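Local coordinates for nucleoporin nup120 (Schizosaccharomyces pombe, PDB 4GQ2), which serves as a structural constituent of the nuclear pore complex, whose nucleoporins can also act as docking or interaction partners for transiently associated transport factors, at residues F188-L193 with K229-S234; P281-P286 with P344-D349; Y287-H292 with S348-I353; S370-V375 with L513-D518. One frame throughout, in Å; residues are numbered along the deposited sequence.

Interaction 1: residues F188-L193 with K229-S234; sequences FFNGGL and KADYRS
The Arg233 guanidinium lies flat on one face of the Phe189 ring, while Asn190 CG sits in the ring plane at its edge. The centres are 3.9 Å apart and the planes differ by only 6°, so this is a stacked cation-pi pair, on the surface of the beta-propeller domain. It joins the tight connection between strands 183-188 and 193-199 of one blade to the loop running toward the next blade, which begins at strand 238-244. The Phe189 ring is carried to the guanidinium with CG anti to the backbone N (chi1 -179°). The same guanidinium grips Phe189 O side-on: NE lies 2.8 Å from Phe189 O and NH2 2.9 Å from Phe189 O, two bent bonds to one oxygen that restrain the rotation of the stacked group. The turn from Phe188 to Gly191 is type I, with Gly191 N bonded to Phe188 O at 3.1 Å, and this presents Asn190 to the loop. There Ser234 N donates to Asn190 O at 3.3 Å, while Ser234 OG turns to Asn236. Asn190 ND2 gives a hydrogen bond to Tyr232 O at 2.8 Å, reaching that oxygen 52° out of its carbonyl plane.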
loop_
_atom_site.group_PDB
_atom_site.type_symbol
_atom_site.label_atom_id
_atom_site.label_comp_id
_atom_site.label_asym_id
_atom_site.label_seq_id
_atom_site.Cartn_x
_atom_site.Cartn_y
_atom_site.Cartn_z
ATOM N N PHE A 188 41.073 27.069 6.166
ATOM C CA PHE A 188 41.945 26.167 5.425
ATOM C C PHE A 188 42.495 25.041 6.281
ATOM O O PHE A 188 42.708 25.211 7.480
ATOM C CB PHE A 188 43.064 26.948 4.734
ATOM C CG PHE A 188 42.560 28.005 3.793
ATOM C CD1 PHE A 188 42.109 27.664 2.519
ATOM C CD2 PHE A 188 42.520 29.342 4.183
ATOM C CE1 PHE A 188 41.640 28.638 1.651
ATOM C CE2 PHE A 188 42.050 30.321 3.317
ATOM C CZ PHE A 188 41.613 29.969 2.049
ATOM N N PHE A 189 42.723 23.893 5.646
ATOM C CA PHE A 189 43.105 22.672 6.345
ATOM C C PHE A 189 44.389 22.814 7.163
ATOM O O PHE A 189 44.469 22.298 8.283
ATOM C CB PHE A 189 43.238 21.506 5.359
ATOM C CG PHE A 189 43.604 20.209 6.014
ATOM C CD1 PHE A 189 42.617 19.361 6.499
ATOM C CD2 PHE A 189 44.935 19.848 6.175
ATOM C CE1 PHE A 189 42.950 18.169 7.121
ATOM C CE2 PHE A 189 45.279 18.660 6.797
ATOM C CZ PHE A 189 44.284 17.817 7.269
ATOM N N ASN A 190 45.386 23.499 6.598
ATOM C CA ASN A 190 46.688 23.658 7.252
ATOM C C ASN A 190 46.792 24.944 8.081
ATOM O O ASN A 190 47.854 25.266 8.612
ATOM C CB ASN A 190 47.835 23.562 6.231
ATOM C CG ASN A 190 47.850 22.233 5.486
ATOM O OD1 ASN A 190 46.963 21.947 4.684
ATOM N ND2 ASN A 190 48.865 21.422 5.740
ATOM N N GLY A 191 45.682 25.667 8.190
ATOM C CA GLY A 191 45.627 26.909 8.956
ATOM C C GLY A 191 45.251 28.107 8.106
ATOM O O GLY A 191 45.551 28.149 6.909
ATOM N N GLY A 192 44.601 29.088 8.729
ATOM C CA GLY A 192 44.185 30.298 8.026
ATOM C C GLY A 192 42.691 30.414 7.766
ATOM O O GLY A 192 41.944 29.440 7.882
ATOM N N LEU A 193 42.265 31.619 7.399
ATOM C CA LEU A 193 40.850 31.941 7.243
ATOM C C LEU A 193 40.657 33.127 6.299
ATOM O O LEU A 193 41.238 34.193 6.500
ATOM C CB LEU A 193 40.224 32.246 8.612
ATOM C CG LEU A 193 38.732 32.582 8.698
ATOM C CD1 LEU A 193 37.874 31.323 8.664
ATOM C CD2 LEU A 193 38.449 33.383 9.959
ATOM N N LYS A 229 57.362 19.815 8.026
ATOM C CA LYS A 229 56.940 19.195 6.763
ATOM C C LYS A 229 56.069 20.137 5.927
ATOM O O LYS A 229 55.537 21.123 6.444
ATOM C CB LYS A 229 56.187 17.883 7.025
ATOM C CG LYS A 229 57.068 16.650 7.159
ATOM C CD LYS A 229 57.583 16.462 8.576
ATOM C CE LYS A 229 58.511 15.262 8.665
ATOM N NZ LYS A 229 58.883 14.942 10.071
ATOM N N ALA A 230 55.928 19.825 4.638
ATOM C CA ALA A 230 55.032 20.566 3.742
ATOM C C ALA A 230 53.568 20.273 4.067
ATOM O O ALA A 230 52.696 21.124 3.875
ATOM C CB ALA A 230 55.337 20.241 2.288
ATOM N N ASP A 231 53.317 19.056 4.547
ATOM C CA ASP A 231 52.026 18.666 5.100
ATOM C C ASP A 231 52.073 18.855 6.619
ATOM O O ASP A 231 52.682 18.054 7.338
ATOM C CB ASP A 231 51.716 17.209 4.743
ATOM C CG ASP A 231 50.627 16.612 5.615
ATOM O OD1 ASP A 231 49.458 17.037 5.493
ATOM O OD2 ASP A 231 50.947 15.717 6.428
ATOM N N TYR A 232 51.430 19.919 7.097
ATOM C CA TYR A 232 51.560 20.345 8.490
ATOM C C TYR A 232 50.483 21.357 8.891
ATOM O O TYR A 232 50.113 22.223 8.097
ATOM C CB TYR A 232 52.961 20.933 8.727
ATOM C CG TYR A 232 53.092 21.685 10.023
ATOM C CD1 TYR A 232 53.183 21.002 11.238
ATOM C CD2 TYR A 232 53.104 23.080 10.042
ATOM C CE1 TYR A 232 53.287 21.686 12.436
ATOM C CE2 TYR A 232 53.207 23.776 11.236
ATOM C CZ TYR A 232 53.300 23.072 12.427
ATOM O OH TYR A 232 53.404 23.749 13.614
ATOM N N ARG A 233 50.016 21.267 10.138
ATOM C CA ARG A 233 48.885 22.080 10.603
ATOM C C ARG A 233 49.247 23.028 11.745
ATOM O O ARG A 233 49.774 22.601 12.774
ATOM C CB ARG A 233 47.726 21.176 11.033
ATOM C CG ARG A 233 47.456 20.007 10.098
ATOM C CD ARG A 233 46.135 19.348 10.432
ATOM N NE ARG A 233 45.010 20.236 10.141
ATOM C CZ ARG A 233 43.748 19.974 10.459
ATOM N NH1 ARG A 233 43.439 18.846 11.086
ATOM N NH2 ARG A 233 42.793 20.843 10.152
ATOM N N SER A 234 48.947 24.313 11.563
ATOM C CA SER A 234 49.265 25.338 12.563
ATOM C C SER A 234 48.277 25.325 13.740
ATOM O O SER A 234 47.135 24.896 13.583
ATOM C CB SER A 234 49.337 26.724 11.912
ATOM O OG SER A 234 48.053 27.231 11.597
#

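Interaction 2: residues P281-P286 with P344-D349; sequences PLQSFP and PWMLSD
Gln283-Pro286 and Met346-Asp349 run almost in parallel, their end-to-end directions only 18° apart, yet no hydrogen bond joins the two segments. The CA spacing is consistent with this: it is 8.0 Å between Gln283 CA and Met346 CA and narrows only to 5.9 Å between Phe285 CA and Ser348 CA. Carbon meets carbonyl instead. Phe285 CB is 3.3 Å from Leu347 O, and Pro286 CD lies 3.4 Å from Ser348 O. With chi1 at 42°, Phe285 CG falls between its own backbone N and carbonyl carbon, and Leu347 CB lies loosely over one face of the ring. Toward the start of both segments, the Met346 chain, extended beyond CG, crosses Gln283 at about a right angle and sets CE 3.7 Å from Gln283 CG. At the other end Asp349 OD1 approaches Pro286 CG at 3.4 Å, also crosswise, whereas Asp349 OD2 is held by Ile523 N. Strand 346-354 carries a classic bulge, where Ser348 and Asp349 together pair with Ala367 of strand 361-370. Side chains and the Pro286 ring fill the seam between the loop ahead of one four-stranded sheet and an outermost strand, 346-354, of the neighbouring eight-stranded sheet, consistent with the junction of two blades of the beta-propeller domain.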
loop_
_atom_site.group_PDB
_atom_site.type_symbol
_atom_site.label_atom_id
_atom_site.label_comp_id
_atom_site.label_asym_id
_atom_site.label_seq_id
_atom_site.Cartn_x
_atom_site.Cartn_y
_atom_site.Cartn_z
ATOM N N PRO A 281 42.313 14.549 18.078
ATOM C CA PRO A 281 42.262 13.939 16.748
ATOM C C PRO A 281 42.185 12.403 16.822
ATOM O O PRO A 281 42.292 11.843 17.916
ATOM C CB PRO A 281 43.587 14.395 16.101
ATOM C CG PRO A 281 44.253 15.307 17.085
ATOM C CD PRO A 281 43.689 14.944 18.419
ATOM N N LEU A 282 42.002 11.719 15.690
ATOM C CA LEU A 282 41.885 12.339 14.364
ATOM C C LEU A 282 40.482 12.207 13.770
ATOM O O LEU A 282 40.294 12.338 12.557
ATOM C CB LEU A 282 42.953 11.783 13.403
ATOM C CG LEU A 282 43.242 10.277 13.316
ATOM C CD1 LEU A 282 42.229 9.539 12.451
ATOM C CD2 LEU A 282 44.650 10.054 12.786
ATOM N N GLN A 283 39.502 11.955 14.635
ATOM C CA GLN A 283 38.105 11.843 14.221
ATOM C C GLN A 283 37.552 13.229 13.900
ATOM O O GLN A 283 37.803 14.186 14.635
ATOM C CB GLN A 283 37.259 11.172 15.310
ATOM C CG GLN A 283 37.952 10.055 16.085
ATOM C CD GLN A 283 38.547 10.518 17.405
ATOM O OE1 GLN A 283 39.104 11.613 17.507
ATOM N NE2 GLN A 283 38.432 9.677 18.427
ATOM N N SER A 284 36.809 13.334 12.801
ATOM C CA SER A 284 36.297 14.625 12.345
ATOM C C SER A 284 34.791 14.768 12.555
ATOM O O SER A 284 33.994 14.026 11.973
ATOM C CB SER A 284 36.658 14.870 10.881
ATOM O OG SER A 284 36.385 16.213 10.524
ATOM N N PHE A 285 34.423 15.733 13.393
ATOM C CA PHE A 285 33.029 16.029 13.728
ATOM C C PHE A 285 32.906 17.475 14.219
ATOM O O PHE A 285 33.912 18.084 14.588
ATOM C CB PHE A 285 32.501 15.056 14.797
ATOM C CG PHE A 285 33.480 14.769 15.907
ATOM C CD1 PHE A 285 33.785 15.739 16.864
ATOM C CD2 PHE A 285 34.089 13.521 16.006
ATOM C CE1 PHE A 285 34.686 15.473 17.884
ATOM C CE2 PHE A 285 34.987 13.247 17.029
ATOM C CZ PHE A 285 35.286 14.225 17.967
ATOM N N PRO A 286 31.679 18.035 14.219
ATOM C CA PRO A 286 31.521 19.382 14.769
ATOM C C PRO A 286 31.784 19.437 16.278
ATOM O O PRO A 286 31.499 18.477 17.000
ATOM C CB PRO A 286 30.057 19.737 14.453
ATOM C CG PRO A 286 29.379 18.439 14.184
ATOM C CD PRO A 286 30.431 17.535 13.609
ATOM N N PRO A 344 33.501 0.869 19.348
ATOM C CA PRO A 344 33.589 2.313 19.577
ATOM C C PRO A 344 32.366 3.103 19.103
ATOM O O PRO A 344 31.661 2.668 18.194
ATOM C CB PRO A 344 34.825 2.714 18.772
ATOM C CG PRO A 344 34.883 1.726 17.652
ATOM C CD PRO A 344 34.230 0.458 18.130
ATOM N N TRP A 345 32.129 4.251 19.736
ATOM C CA TRP A 345 31.078 5.186 19.341
ATOM C C TRP A 345 31.664 6.559 19.151
ATOM O O TRP A 345 32.437 7.035 19.990
ATOM C CB TRP A 345 29.992 5.262 20.404
ATOM C CG TRP A 345 28.999 4.124 20.417
ATOM C CD1 TRP A 345 29.004 3.005 21.245
ATOM C CD2 TRP A 345 27.792 3.975 19.587
ATOM N NE1 TRP A 345 27.929 2.196 20.985
ATOM C CE2 TRP A 345 27.162 2.715 20.002
ATOM C CE3 TRP A 345 27.196 4.724 18.574
ATOM C CZ2 TRP A 345 25.990 2.249 19.416
ATOM C CZ3 TRP A 345 26.013 4.243 17.992
ATOM C CH2 TRP A 345 25.430 3.033 18.399
ATOM N N MET A 346 31.295 7.211 18.050
ATOM C CA MET A 346 31.774 8.561 17.745
ATOM C C MET A 346 30.634 9.564 17.685
ATOM O O MET A 346 29.531 9.250 17.235
ATOM C CB MET A 346 32.532 8.593 16.417
ATOM C CG MET A 346 33.897 7.930 16.443
ATOM S SD MET A 346 34.860 8.315 14.968
ATOM C CE MET A 346 36.117 7.039 15.047
ATOM N N LEU A 347 30.914 10.779 18.135
ATOM C CA LEU A 347 29.989 11.882 17.970
ATOM C C LEU A 347 29.848 12.179 16.486
ATOM O O LEU A 347 30.845 12.357 15.785
ATOM C CB LEU A 347 30.491 13.129 18.708
ATOM C CG LEU A 347 29.573 14.347 18.655
ATOM C CD1 LEU A 347 28.233 13.997 19.275
ATOM C CD2 LEU A 347 30.188 15.541 19.367
ATOM N N SER A 348 28.608 12.213 16.012
ATOM C CA SER A 348 28.332 12.604 14.638
ATOM C C SER A 348 27.956 14.082 14.562
ATOM O O SER A 348 28.454 14.808 13.703
ATOM C CB SER A 348 27.219 11.739 14.042
ATOM O OG SER A 348 26.677 12.339 12.875
ATOM N N ASP A 349 27.081 14.521 15.466
ATOM C CA ASP A 349 26.544 15.870 15.416
ATOM C C ASP A 349 25.728 16.125 16.675
ATOM O O ASP A 349 25.425 15.191 17.422
ATOM C CB ASP A 349 25.661 16.033 14.171
ATOM C CG ASP A 349 25.475 17.482 13.756
ATOM O OD1 ASP A 349 25.962 18.397 14.457
ATOM O OD2 ASP A 349 24.831 17.709 12.711
#

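Interaction 3: residues Y287-H292 with S348-I353; sequences YLTSDH and SDFQLI
Phe350 is the first residue of 348-353 to touch 287-292: its CZ points at Tyr287 O, 3.4 Å away and near the ring plane, and its CE2 is 3.5 Å from Thr289 CG2. Another ring, Phe310, meets Phe350 edge-to-face, and Ala299 adds to the apolar surroundings. Gln351 follows, bent at chi2 (-80°) so that its amide folds back along its own strand. NE2 donates to Phe350 O at 3.0 Å, which holds the amide in place and presents OE1 to the His292 ring. His292 NE2 donates to Gln351 OE1 at 2.8 Å in a bent bond, approaching 55° out of the amide carbonyl plane; Phe525 N is a further donor to that oxygen. At Leu352 both backbone and side chain take part, CB packing on Thr289 CG2. One water accepts from Leu352 N at 2.7 Å, donates to Ser290 O at 2.9 Å, and bonds Thr289 OG1 at 2.6 Å. Leu352 O is met by Asp291 CA at 3.2 Å in a CA-H...O contact, while the Asp291 carboxylate turns to Ser354 and Phe297. Ile353 brings its CA against Asp291 CB. The strands 288-290 and 348-353 run 29° from parallel without a direct backbone N-H...O bond, which implies that these neighbouring propeller blades are joined here by a bridging water, one side-chain hydrogen bond and apolar contact rather than by continuous beta pairing.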
loop_
_atom_site.group_PDB
_atom_site.type_symbol
_atom_site.label_atom_id
_atom_site.label_comp_id
_atom_site.label_asym_id
_atom_site.label_seq_id
_atom_site.Cartn_x
_atom_site.Cartn_y
_atom_site.Cartn_z
ATOM N N TYR A 287 32.349 20.554 16.726
ATOM C CA TYR A 287 32.672 20.783 18.131
ATOM C C TYR A 287 31.779 21.871 18.705
ATOM O O TYR A 287 31.595 21.955 19.917
ATOM C CB TYR A 287 34.121 21.239 18.270
ATOM C CG TYR A 287 35.152 20.140 18.315
ATOM C CD1 TYR A 287 35.712 19.638 17.146
ATOM C CD2 TYR A 287 35.598 19.628 19.535
ATOM C CE1 TYR A 287 36.674 18.643 17.188
ATOM C CE2 TYR A 287 36.557 18.629 19.588
ATOM C CZ TYR A 287 37.091 18.141 18.411
ATOM O OH TYR A 287 38.037 17.145 18.454
ATOM N N LEU A 288 31.238 22.708 17.825
ATOM C CA LEU A 288 30.452 23.856 18.238
ATOM C C LEU A 288 29.064 23.861 17.620
ATOM O O LEU A 288 28.889 23.471 16.462
ATOM C CB LEU A 288 31.168 25.155 17.852
ATOM C CG LEU A 288 32.490 25.529 18.529
ATOM C CD1 LEU A 288 32.980 26.869 17.992
ATOM C CD2 LEU A 288 32.354 25.582 20.046
ATOM N N THR A 289 28.084 24.305 18.402
ATOM C CA THR A 289 26.771 24.678 17.871
ATOM C C THR A 289 26.128 25.782 18.714
ATOM O O THR A 289 26.443 25.929 19.894
ATOM C CB THR A 289 25.816 23.468 17.748
ATOM O OG1 THR A 289 24.782 23.772 16.801
ATOM C CG2 THR A 289 25.189 23.116 19.098
ATOM N N SER A 290 25.235 26.555 18.102
ATOM C CA SER A 290 24.515 27.604 18.818
ATOM C C SER A 290 23.016 27.346 18.792
ATOM O O SER A 290 22.523 26.640 17.911
ATOM C CB SER A 290 24.830 28.981 18.233
ATOM O OG SER A 290 24.083 29.237 17.058
ATOM N N ASP A 291 22.296 27.912 19.760
ATOM C CA ASP A 291 20.852 27.731 19.821
ATOM C C ASP A 291 20.156 28.590 18.774
ATOM O O ASP A 291 20.613 29.690 18.454
ATOM C CB ASP A 291 20.301 27.981 21.230
ATOM C CG ASP A 291 20.475 29.412 21.685
ATOM O OD1 ASP A 291 21.622 29.903 21.681
ATOM O OD2 ASP A 291 19.462 30.041 22.057
ATOM N N HIS A 292 19.056 28.066 18.241
ATOM C CA HIS A 292 18.394 28.637 17.067
ATOM C C HIS A 292 17.494 29.799 17.382
ATOM O O HIS A 292 17.171 30.601 16.502
ATOM C CB HIS A 292 17.613 27.553 16.324
ATOM C CG HIS A 292 18.465 26.396 15.860
ATOM N ND1 HIS A 292 18.891 26.274 14.589
ATOM C CD2 HIS A 292 18.970 25.295 16.553
ATOM C CE1 HIS A 292 19.629 25.153 14.471
ATOM N NE2 HIS A 292 19.678 24.556 15.674
ATOM N N SER A 348 28.608 12.213 16.012
ATOM C CA SER A 348 28.332 12.604 14.638
ATOM C C SER A 348 27.956 14.082 14.562
ATOM O O SER A 348 28.454 14.808 13.703
ATOM C CB SER A 348 27.219 11.739 14.042
ATOM O OG SER A 348 26.677 12.339 12.875
ATOM N N ASP A 349 27.081 14.521 15.466
ATOM C CA ASP A 349 26.544 15.870 15.416
ATOM C C ASP A 349 25.728 16.125 16.675
ATOM O O ASP A 349 25.425 15.191 17.422
ATOM C CB ASP A 349 25.661 16.033 14.171
ATOM C CG ASP A 349 25.475 17.482 13.756
ATOM O OD1 ASP A 349 25.962 18.397 14.457
ATOM O OD2 ASP A 349 24.831 17.709 12.711
ATOM N N PHE A 350 25.371 17.388 16.909
ATOM C CA PHE A 350 24.503 17.744 18.031
ATOM C C PHE A 350 23.862 19.115 17.822
ATOM O O PHE A 350 24.365 19.930 17.048
ATOM C CB PHE A 350 25.248 17.642 19.383
ATOM C CG PHE A 350 26.396 18.607 19.537
ATOM C CD1 PHE A 350 27.616 18.367 18.923
ATOM C CD2 PHE A 350 26.259 19.747 20.322
ATOM C CE1 PHE A 350 28.673 19.253 19.068
ATOM C CE2 PHE A 350 27.312 20.639 20.473
ATOM C CZ PHE A 350 28.522 20.389 19.846
ATOM N N GLN A 351 22.732 19.349 18.480
ATOM C CA GLN A 351 22.049 20.644 18.409
ATOM C C GLN A 351 21.751 21.174 19.809
ATOM O O GLN A 351 21.742 20.410 20.772
ATOM C CB GLN A 351 20.738 20.544 17.617
ATOM C CG GLN A 351 20.885 20.151 16.165
ATOM C CD GLN A 351 21.300 21.300 15.281
ATOM O OE1 GLN A 351 20.456 22.002 14.728
ATOM N NE2 GLN A 351 22.606 21.500 15.135
ATOM N N LEU A 352 21.483 22.475 19.900
ATOM C CA LEU A 352 21.148 23.119 21.167
ATOM C C LEU A 352 19.908 23.999 21.022
ATOM O O LEU A 352 19.794 24.772 20.066
ATOM C CB LEU A 352 22.340 23.939 21.675
ATOM C CG LEU A 352 22.186 24.808 22.924
ATOM C CD1 LEU A 352 22.048 23.959 24.181
ATOM C CD2 LEU A 352 23.369 25.762 23.043
ATOM N N ILE A 353 18.982 23.870 21.971
ATOM C CA ILE A 353 17.725 24.616 21.942
ATOM C C ILE A 353 17.381 25.186 23.324
ATOM O O ILE A 353 17.236 24.438 24.292
ATOM C CB ILE A 353 16.548 23.738 21.431
ATOM C CG1 ILE A 353 16.830 23.177 20.030
ATOM C CG2 ILE A 353 15.237 24.522 21.412
ATOM C CD1 ILE A 353 17.413 21.782 20.020
HETATM O O HOH W 1 22.279 23.718 17.616
#

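Interaction 4: residues S370-V375 with L513-D518; sequences SNLNTV and LDHFGD
A beta-hairpin turn meets the C-terminal end of a helix here: Ser370 to Asn373 form a type II' turn between strands 361-370 and 373-382, and it rests against the residues that end or follow helix 492-515. The turn is closed by a reciprocal backbone pair, with Ser370 N 3.0 Å from Asn373 O and Asn373 N 2.9 Å from Ser370 O. It thrusts Leu372 toward the helix. That side chain carries nearly all of the hairpin's share of the contact. Its CB stands 4.2 Å from the His515 ring centroid, 29° off the ring normal, an off-centre CH-pi contact, and CD1 is 3.6 Å from His515 CD2. The same methyl group reaches Phe516 CD1 at 4.0 Å, while CD2 lies 3.8 Å from Phe516 O, so the leucine fork spans both residues. His515 is held at its ring edge: ND1 donates to Asp518 OD2 at 2.7 Å, in the imidazole plane, on the anti lone pair and nearly straight at 165°. Lys539 forms salt bridges with both Asp518 OD1 and Asp514 OD2, so the aspartate that positions the histidine is itself held by a second-shell charge, which would be expected to temper its negative charge. Phe516 also receives Lys52 in a cation-pi contact and Tyr512 edge-to-face. No hydrogen bond crosses between the segments. The arrangement is a leucine at a beta-hairpin turn packed on the C-terminal end of a helix, within a propeller domain that carries helices inserted between its strands.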
loop_
_atom_site.group_PDB
_atom_site.type_symbol
_atom_site.label_atom_id
_atom_site.label_comp_id
_atom_site.label_asym_id
_atom_site.label_seq_id
_atom_site.Cartn_x
_atom_site.Cartn_y
_atom_site.Cartn_z
ATOM N N SER A 370 28.338 4.616 14.940
ATOM C CA SER A 370 29.236 3.473 14.997
ATOM C C SER A 370 29.070 2.670 13.722
ATOM O O SER A 370 28.210 1.786 13.638
ATOM C CB SER A 370 28.946 2.602 16.221
ATOM O OG SER A 370 29.948 1.611 16.376
ATOM N N ASN A 371 29.904 2.980 12.731
ATOM C CA ASN A 371 29.735 2.459 11.380
ATOM C C ASN A 371 28.287 2.784 10.990
ATOM O O ASN A 371 27.889 3.944 11.030
ATOM C CB ASN A 371 30.024 0.951 11.327
ATOM C CG ASN A 371 31.480 0.625 11.604
ATOM O OD1 ASN A 371 32.380 1.253 11.052
ATOM N ND2 ASN A 371 31.718 -0.372 12.456
ATOM N N LEU A 372 27.521 1.775 10.587
ATOM C CA LEU A 372 26.130 1.959 10.181
ATOM C C LEU A 372 25.092 1.971 11.307
ATOM O O LEU A 372 23.887 1.975 11.046
ATOM C CB LEU A 372 25.772 0.885 9.149
ATOM C CG LEU A 372 26.599 0.831 7.866
ATOM C CD1 LEU A 372 26.177 -0.372 7.041
ATOM C CD2 LEU A 372 26.444 2.115 7.061
ATOM N N ASN A 373 25.564 1.967 12.550
ATOM C CA ASN A 373 24.693 2.024 13.720
ATOM C C ASN A 373 24.585 3.445 14.244
ATOM O O ASN A 373 25.511 4.239 14.074
ATOM C CB ASN A 373 25.220 1.105 14.829
ATOM C CG ASN A 373 24.985 -0.364 14.536
ATOM O OD1 ASN A 373 25.925 -1.155 14.515
ATOM N ND2 ASN A 373 23.727 -0.739 14.311
ATOM N N THR A 374 23.472 3.754 14.909
ATOM C CA THR A 374 23.173 5.123 15.321
ATOM C C THR A 374 22.373 5.190 16.629
ATOM O O THR A 374 21.423 4.429 16.824
ATOM C CB THR A 374 22.374 5.849 14.211
ATOM O OG1 THR A 374 23.061 5.725 12.958
ATOM C CG2 THR A 374 22.194 7.321 14.539
ATOM N N VAL A 375 22.761 6.106 17.516
ATOM C CA VAL A 375 21.961 6.423 18.705
ATOM C C VAL A 375 21.716 7.923 18.815
ATOM O O VAL A 375 22.626 8.729 18.631
ATOM C CB VAL A 375 22.594 5.904 20.021
ATOM C CG1 VAL A 375 21.734 6.295 21.221
ATOM C CG2 VAL A 375 22.761 4.390 19.987
ATOM N N LEU A 513 22.192 -3.623 0.566
ATOM C CA LEU A 513 22.564 -2.391 -0.113
ATOM C C LEU A 513 21.989 -1.180 0.600
ATOM O O LEU A 513 22.695 -0.188 0.814
ATOM C CB LEU A 513 22.077 -2.414 -1.558
ATOM C CG LEU A 513 22.704 -3.451 -2.492
ATOM C CD1 LEU A 513 22.045 -3.322 -3.849
ATOM C CD2 LEU A 513 24.211 -3.267 -2.605
ATOM N N ASP A 514 20.714 -1.271 0.983
ATOM C CA ASP A 514 20.013 -0.114 1.507
ATOM C C ASP A 514 20.522 0.297 2.862
ATOM O O ASP A 514 20.417 1.461 3.233
ATOM C CB ASP A 514 18.508 -0.341 1.597
ATOM C CG ASP A 514 17.757 0.947 1.884
ATOM O OD1 ASP A 514 17.717 1.832 1.003
ATOM O OD2 ASP A 514 17.226 1.087 2.994
ATOM N N HIS A 515 21.060 -0.667 3.597
ATOM C CA HIS A 515 21.585 -0.433 4.931
ATOM C C HIS A 515 22.782 0.482 4.942
ATOM O O HIS A 515 23.030 1.165 5.934
ATOM C CB HIS A 515 21.890 -1.760 5.625
ATOM C CG HIS A 515 22.206 -1.618 7.088
ATOM N ND1 HIS A 515 21.501 -0.803 7.909
ATOM C CD2 HIS A 515 23.186 -2.219 7.874
ATOM C CE1 HIS A 515 22.005 -0.880 9.154
ATOM N NE2 HIS A 515 23.039 -1.746 9.132
ATOM N N PHE A 516 23.519 0.534 3.837
ATOM C CA PHE A 516 24.581 1.536 3.679
ATOM C C PHE A 516 24.020 2.959 3.746
ATOM O O PHE A 516 24.694 3.874 4.218
ATOM C CB PHE A 516 25.362 1.315 2.373
ATOM C CG PHE A 516 26.222 0.080 2.385
ATOM C CD1 PHE A 516 27.354 0.003 3.206
ATOM C CD2 PHE A 516 25.904 -1.014 1.583
ATOM C CE1 PHE A 516 28.140 -1.142 3.232
ATOM C CE2 PHE A 516 26.693 -2.160 1.599
ATOM C CZ PHE A 516 27.811 -2.222 2.425
ATOM N N GLY A 517 22.780 3.135 3.285
ATOM C CA GLY A 517 22.099 4.424 3.363
ATOM C C GLY A 517 21.658 4.837 4.764
ATOM O O GLY A 517 21.165 5.956 4.962
ATOM N N ASP A 518 21.837 3.942 5.734
ATOM C CA ASP A 518 21.447 4.208 7.127
ATOM C C ASP A 518 22.507 4.941 7.950
ATOM O O ASP A 518 22.253 5.311 9.101
ATOM C CB ASP A 518 21.023 2.917 7.829
ATOM C CG ASP A 518 19.781 2.304 7.206
ATOM O OD1 ASP A 518 18.882 3.068 6.792
ATOM O OD2 ASP A 518 19.705 1.064 7.122
#

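How the interactions relate
Interaction 3 is the buried one; interactions 1, 2 and 4 are surface contacts. Interactions 2 and 3 follow each other along strand 346-354, sharing Ser348 and Asp349 and touching through Pro286 O and Phe350 CE1, so together they trace one blade junction from its surface inward: carbon against carbonyl first, then water and a His-Gln bond. Interaction 4 reaches the same sheet at its hairpin turn and meets interaction 2 where Ser370 OG probably bonds Pro344 O and Trp345 packs on Val375, but its own contact is apolar. Interaction 1, its centre about 20 Å from that of interaction 2, joins loops of earlier blades and is built on a cation-pi stack and hydrogen bonds to backbone carbonyls.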